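Local coordinates for putative fimbrial associated sortase-like protein (Corynebacterium diphtheriae, PDB 6BWE), which is probably a class C sortase, a cysteine transpeptidase of the cell surface that links pilin subunits into covalent pili, at residues 36-39 / 40-43; 59-62 / 63-67. The protein carries 2 engineered substitutions. All coordinates share one frame; numbering follows the deposited sequence.

Interaction 1 of 2, residues 36-39 / 40-43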
loop_
_atom_site.group_PDB
_atom_site.type_symbol
_atom_site.label_atom_id
_atom_site.label_comp_id
_atom_site.label_asym_id
_atom_site.label_seq_id
_atom_site.Cartn_x
_atom_site.Cartn_y
_atom_site.Cartn_z
ATOM N N GLN A 36 -7.250 3.512 -12.799
ATOM C CA GLN A 36 -6.505 4.669 -12.284
ATOM C C GLN A 36 -6.276 4.566 -10.744
ATOM O O GLN A 36 -5.143 4.786 -10.241
ATOM C CB GLN A 36 -7.238 5.967 -12.619
ATOM C CG GLN A 36 -6.554 7.202 -12.035
ATOM C CD GLN A 36 -7.166 8.516 -12.440
ATOM O OE1 GLN A 36 -6.534 9.348 -13.121
ATOM N NE2 GLN A 36 -8.368 8.744 -11.993
ATOM N N TYR A 37 -7.335 4.224 -10.011
ATOM C CA TYR A 37 -7.237 3.991 -8.571
ATOM C C TYR A 37 -6.131 2.954 -8.293
ATOM O O TYR A 37 -5.239 3.185 -7.459
ATOM C CB TYR A 37 -8.583 3.560 -7.951
ATOM C CG TYR A 37 -8.431 3.100 -6.527
ATOM C CD1 TYR A 37 -8.492 3.984 -5.480
ATOM C CD2 TYR A 37 -8.105 1.772 -6.246
ATOM C CE1 TYR A 37 -8.272 3.574 -4.176
ATOM C CE2 TYR A 37 -7.882 1.347 -4.949
ATOM C CZ TYR A 37 -7.960 2.230 -3.917
ATOM O OH TYR A 37 -7.741 1.777 -2.630
ATOM N N ASN A 38 -6.172 1.852 -9.032
ATOM C CA ASN A 38 -5.175 0.800 -8.850
ATOM C C ASN A 38 -3.711 1.225 -9.007
ATOM O O ASN A 38 -2.834 0.643 -8.341
ATOM C CB ASN A 38 -5.446 -0.376 -9.758
ATOM C CG ASN A 38 -6.590 -1.227 -9.259
ATOM O OD1 ASN A 38 -7.091 -1.044 -8.126
ATOM N ND2 ASN A 38 -7.041 -2.158 -10.108
ATOM N N THR A 39 -3.442 2.240 -9.820
ATOM C CA THR A 39 -2.059 2.744 -9.951
ATOM C C THR A 39 -1.532 3.292 -8.646
ATOM O O THR A 39 -0.307 3.361 -8.456
ATOM C CB THR A 39 -1.899 3.819 -11.030
ATOM O OG1 THR A 39 -2.578 5.021 -10.642
ATOM C CG2 THR A 39 -2.373 3.331 -12.383
ATOM N N SER A 40 -2.441 3.707 -7.770
ATOM C CA SER A 40 -2.093 4.269 -6.451
ATOM C C SER A 40 -1.821 3.205 -5.378
ATOM O O SER A 40 -1.354 3.538 -4.293
ATOM C CB SER A 40 -3.234 5.197 -5.966
ATOM O OG SER A 40 -4.335 4.449 -5.423
ATOM N N VAL A 41 -2.118 1.937 -5.665
ATOM C CA VAL A 41 -1.930 0.852 -4.734
ATOM C C VAL A 41 -0.512 0.335 -4.927
ATOM O O VAL A 41 -0.193 -0.292 -5.927
ATOM C CB VAL A 41 -2.920 -0.311 -4.991
ATOM C CG1 VAL A 41 -2.644 -1.484 -4.030
ATOM C CG2 VAL A 41 -4.355 0.206 -4.828
ATOM N N VAL A 42 0.333 0.568 -3.956
ATOM C CA VAL A 42 1.722 0.177 -4.177
ATOM C C VAL A 42 2.211 -0.909 -3.232
ATOM O O VAL A 42 3.201 -1.577 -3.535
ATOM C CB VAL A 42 2.647 1.400 -4.245
ATOM C CG1 VAL A 42 2.338 2.202 -5.520
ATOM C CG2 VAL A 42 2.475 2.265 -3.017
ATOM N N GLY A 43 1.563 -1.162 -2.126
ATOM C CA GLY A 43 1.964 -2.376 -1.419
ATOM C C GLY A 43 1.029 -3.571 -1.593
ATOM O O GLY A 43 0.405 -3.823 -2.649
#
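The ring of Tyr37 carries Ser40 OG over one face, 4.1 Å above the plane and displaced toward the rim, while Asn38 OD1 lies at its edge, in the ring plane. Val41 comes to the same ring obliquely, its CG2 methyl 3.7 Å from Tyr37 CE2. With CG anti to the backbone N (chi1 170°), the Tyr37 ring reaches forward toward the helix end, where these two later residues meet it.

The backbone here is the last turn of helix 24-39 unwinding into a loop. Tyr37 O takes two donors from a single residue: Ser40 N at 2.9 Å, from well above the carbonyl plane, and Ser40 OG at 2.6 Å, within that plane. The hydroxyl can fold back because OG sits between Ser40 N and C (chi1 79°). One residue on, Val41 N binds Asn38 O at 3.1 Å. Thr39 OG1 acts likewise one residue before the serine, donating a hydrogen bond to Gln36 O at 2.6 Å, and it also accepts from Ser55 N of the second subunit.

That same Asn38 OD1 accepts from Leu113 N of a loop in the same chain, a bond that helps hold the amide beside the ring. Pro60 of the second subunit packs on Tyr37 and Ser40.

Both bonds that cross from 40-43 through main-chain N-H groups span three residues, as in a tightened helix end. The two side-chain hydroxyls thus supply in-plane donors to carbonyls of the final turn, where i+4 amide bonds give way, and the buried hydroxyl of Ser40 is satisfied within the turn itself.

Interaction 2 of 2, residues 59-62 / 63-67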
loop_
_atom_site.group_PDB
_atom_site.type_symbol
_atom_site.label_atom_id
_atom_site.label_comp_id
_atom_site.label_asym_id
_atom_site.label_seq_id
_atom_site.Cartn_x
_atom_site.Cartn_y
_atom_site.Cartn_z
ATOM N N GLY A 59 -8.873 10.496 3.017
ATOM C CA GLY A 59 -9.054 10.723 1.598
ATOM C C GLY A 59 -8.962 9.454 0.756
ATOM O O GLY A 59 -9.808 9.211 -0.081
ATOM N N PRO A 60 -7.903 8.654 0.947
ATOM C CA PRO A 60 -7.790 7.448 0.101
ATOM C C PRO A 60 -8.895 6.440 0.328
ATOM O O PRO A 60 -9.320 5.813 -0.648
ATOM C CB PRO A 60 -6.434 6.860 0.510
ATOM C CG PRO A 60 -5.637 8.085 0.892
ATOM C CD PRO A 60 -6.627 8.941 1.629
ATOM N N TYR A 61 -9.326 6.257 1.582
ATOM C CA TYR A 61 -10.390 5.287 1.843
ATOM C C TYR A 61 -11.725 5.768 1.237
ATOM O O TYR A 61 -12.457 4.995 0.623
ATOM C CB TYR A 61 -10.532 4.916 3.322
ATOM C CG TYR A 61 -11.243 3.604 3.498
ATOM C CD1 TYR A 61 -12.644 3.551 3.614
ATOM C CD2 TYR A 61 -10.546 2.400 3.511
ATOM C CE1 TYR A 61 -13.306 2.360 3.761
ATOM C CE2 TYR A 61 -11.216 1.196 3.672
ATOM C CZ TYR A 61 -12.599 1.188 3.786
ATOM O OH TYR A 61 -13.278 -0.000 3.968
ATOM N N LEU A 62 -11.970 7.065 1.336
ATOM C CA LEU A 62 -13.163 7.675 0.724
ATOM C C LEU A 62 -13.159 7.510 -0.789
ATOM O O LEU A 62 -14.207 7.230 -1.390
ATOM C CB LEU A 62 -13.268 9.171 1.064
ATOM C CG LEU A 62 -13.643 9.403 2.515
ATOM C CD1 LEU A 62 -13.496 10.890 2.844
ATOM C CD2 LEU A 62 -15.052 8.844 2.820
ATOM N N ASP A 63 -11.992 7.685 -1.406
ATOM C CA ASP A 63 -11.880 7.466 -2.837
ATOM C C ASP A 63 -12.097 6.011 -3.238
ATOM O O ASP A 63 -12.815 5.732 -4.204
ATOM C CB ASP A 63 -10.536 7.947 -3.367
ATOM C CG ASP A 63 -10.516 8.012 -4.863
ATOM O OD1 ASP A 63 -11.112 8.971 -5.439
ATOM O OD2 ASP A 63 -9.930 7.101 -5.482
ATOM N N TYR A 64 -11.509 5.103 -2.468
ATOM C CA TYR A 64 -11.772 3.667 -2.602
ATOM C C TYR A 64 -13.268 3.332 -2.656
ATOM O O TYR A 64 -13.722 2.614 -3.533
ATOM C CB TYR A 64 -11.117 2.947 -1.448
ATOM C CG TYR A 64 -11.413 1.513 -1.277
ATOM C CD1 TYR A 64 -10.948 0.556 -2.196
ATOM C CD2 TYR A 64 -12.039 1.064 -0.116
ATOM C CE1 TYR A 64 -11.164 -0.798 -1.955
ATOM C CE2 TYR A 64 -12.256 -0.253 0.135
ATOM C CZ TYR A 64 -11.865 -1.189 -0.794
ATOM O OH TYR A 64 -12.073 -2.525 -0.498
ATOM N N LEU A 65 -14.010 3.898 -1.715
ATOM C CA LEU A 65 -15.431 3.627 -1.607
ATOM C C LEU A 65 -16.243 4.175 -2.767
ATOM O O LEU A 65 -17.281 3.603 -3.084
ATOM C CB LEU A 65 -15.956 4.178 -0.285
ATOM C CG LEU A 65 -15.468 3.462 0.969
ATOM C CD1 LEU A 65 -16.068 4.149 2.182
ATOM C CD2 LEU A 65 -15.751 1.968 0.989
ATOM N N GLN A 66 -15.774 5.244 -3.406
ATOM C CA GLN A 66 -16.400 5.744 -4.631
ATOM C C GLN A 66 -16.151 4.843 -5.852
ATOM O O GLN A 66 -16.866 4.945 -6.856
ATOM C CB GLN A 66 -15.888 7.158 -4.926
ATOM C CG GLN A 66 -16.214 8.153 -3.847
ATOM C CD GLN A 66 -15.655 9.516 -4.212
ATOM O OE1 GLN A 66 -16.007 10.065 -5.258
ATOM N NE2 GLN A 66 -14.761 10.043 -3.395
ATOM N N GLN A 67 -15.140 3.963 -5.795
ATOM C CA GLN A 67 -14.806 3.166 -6.983
ATOM C C GLN A 67 -15.805 2.019 -7.102
ATOM O O GLN A 67 -16.290 1.498 -6.092
ATOM C CB GLN A 67 -13.403 2.625 -6.940
ATOM C CG GLN A 67 -12.320 3.704 -6.785
ATOM C CD GLN A 67 -12.314 4.726 -7.912
ATOM O OE1 GLN A 67 -12.643 4.404 -9.070
ATOM N NE2 GLN A 67 -11.870 5.962 -7.602
#
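Across 59-62 and 63-67 the backbone follows regular alpha-helical i+4 bonding, from Asp63 N to Gly59 O (3.0 Å) through Tyr64 N to Pro60 O and Leu65 N to Tyr61 O, to Gln66 N to Leu62 O at 3.2 Å. On one side of this short helix Tyr61 and Tyr64 run side by side in the same direction. Tyr64 CD2 lies over a face of the Tyr61 ring, toward its rim and 3.9 Å from Tyr61 CE2, with the two planes inclined obliquely at 57°. Leu65 crosses the Tyr61 ring obliquely, CD1 lying 3.6 Å from Tyr61 CE1; having CG anti to its carbonyl carbon (chi1 -69°) turns the leucine back toward the preceding turn.

Where the helix gives way to loop, Gln67 NE2 donates to Asp63 OD2 at 3.1 Å, reaching it from above the carboxylate plane. Gln66, its chain extended beyond CG, lays its amide alongside the previous turn and adds a weak bond from NE2 to Leu62 O. The phenol of Tyr64 points off the helix toward the strands, where OH is hydrogen-bonded to His107 ND1 and to Gly95 N.

The Pro60, Tyr61 and Tyr64 side chains pack on Tyr109, while the Asp63–Gln67 amide-carboxylate bond ties the last turn to the residue that leaves it, probably steadying the carboxylate without neutralising it.

Overall arrangement
Interaction 1 marks the end of helix 24-39, and interaction 2 spans helix 59-66, the next helix along the chain; both lie away from the predicted catalytic residues. Each has a buried part, Tyr37, Asn38 and Ser40 in the first and Pro60, Tyr61 and Tyr64 in the second, but only interaction 2 also includes exposed residues, Leu62 and Gln66. Their centres are 12 Å apart, and they meet directly: the Tyr37 ring touches Asp63, its OH touches Tyr64 and its CB touches Gln67, joining the end of one helix to the next. Tyr109 and Leu113 in a loop touch side chains of both. The first contact relies on hydroxyls bonded to carbonyls of a fading helix, the second on regular amide bonds with aromatic and aliphatic packing. Both also face the second subunit, whose Pro60 packs on Asp63.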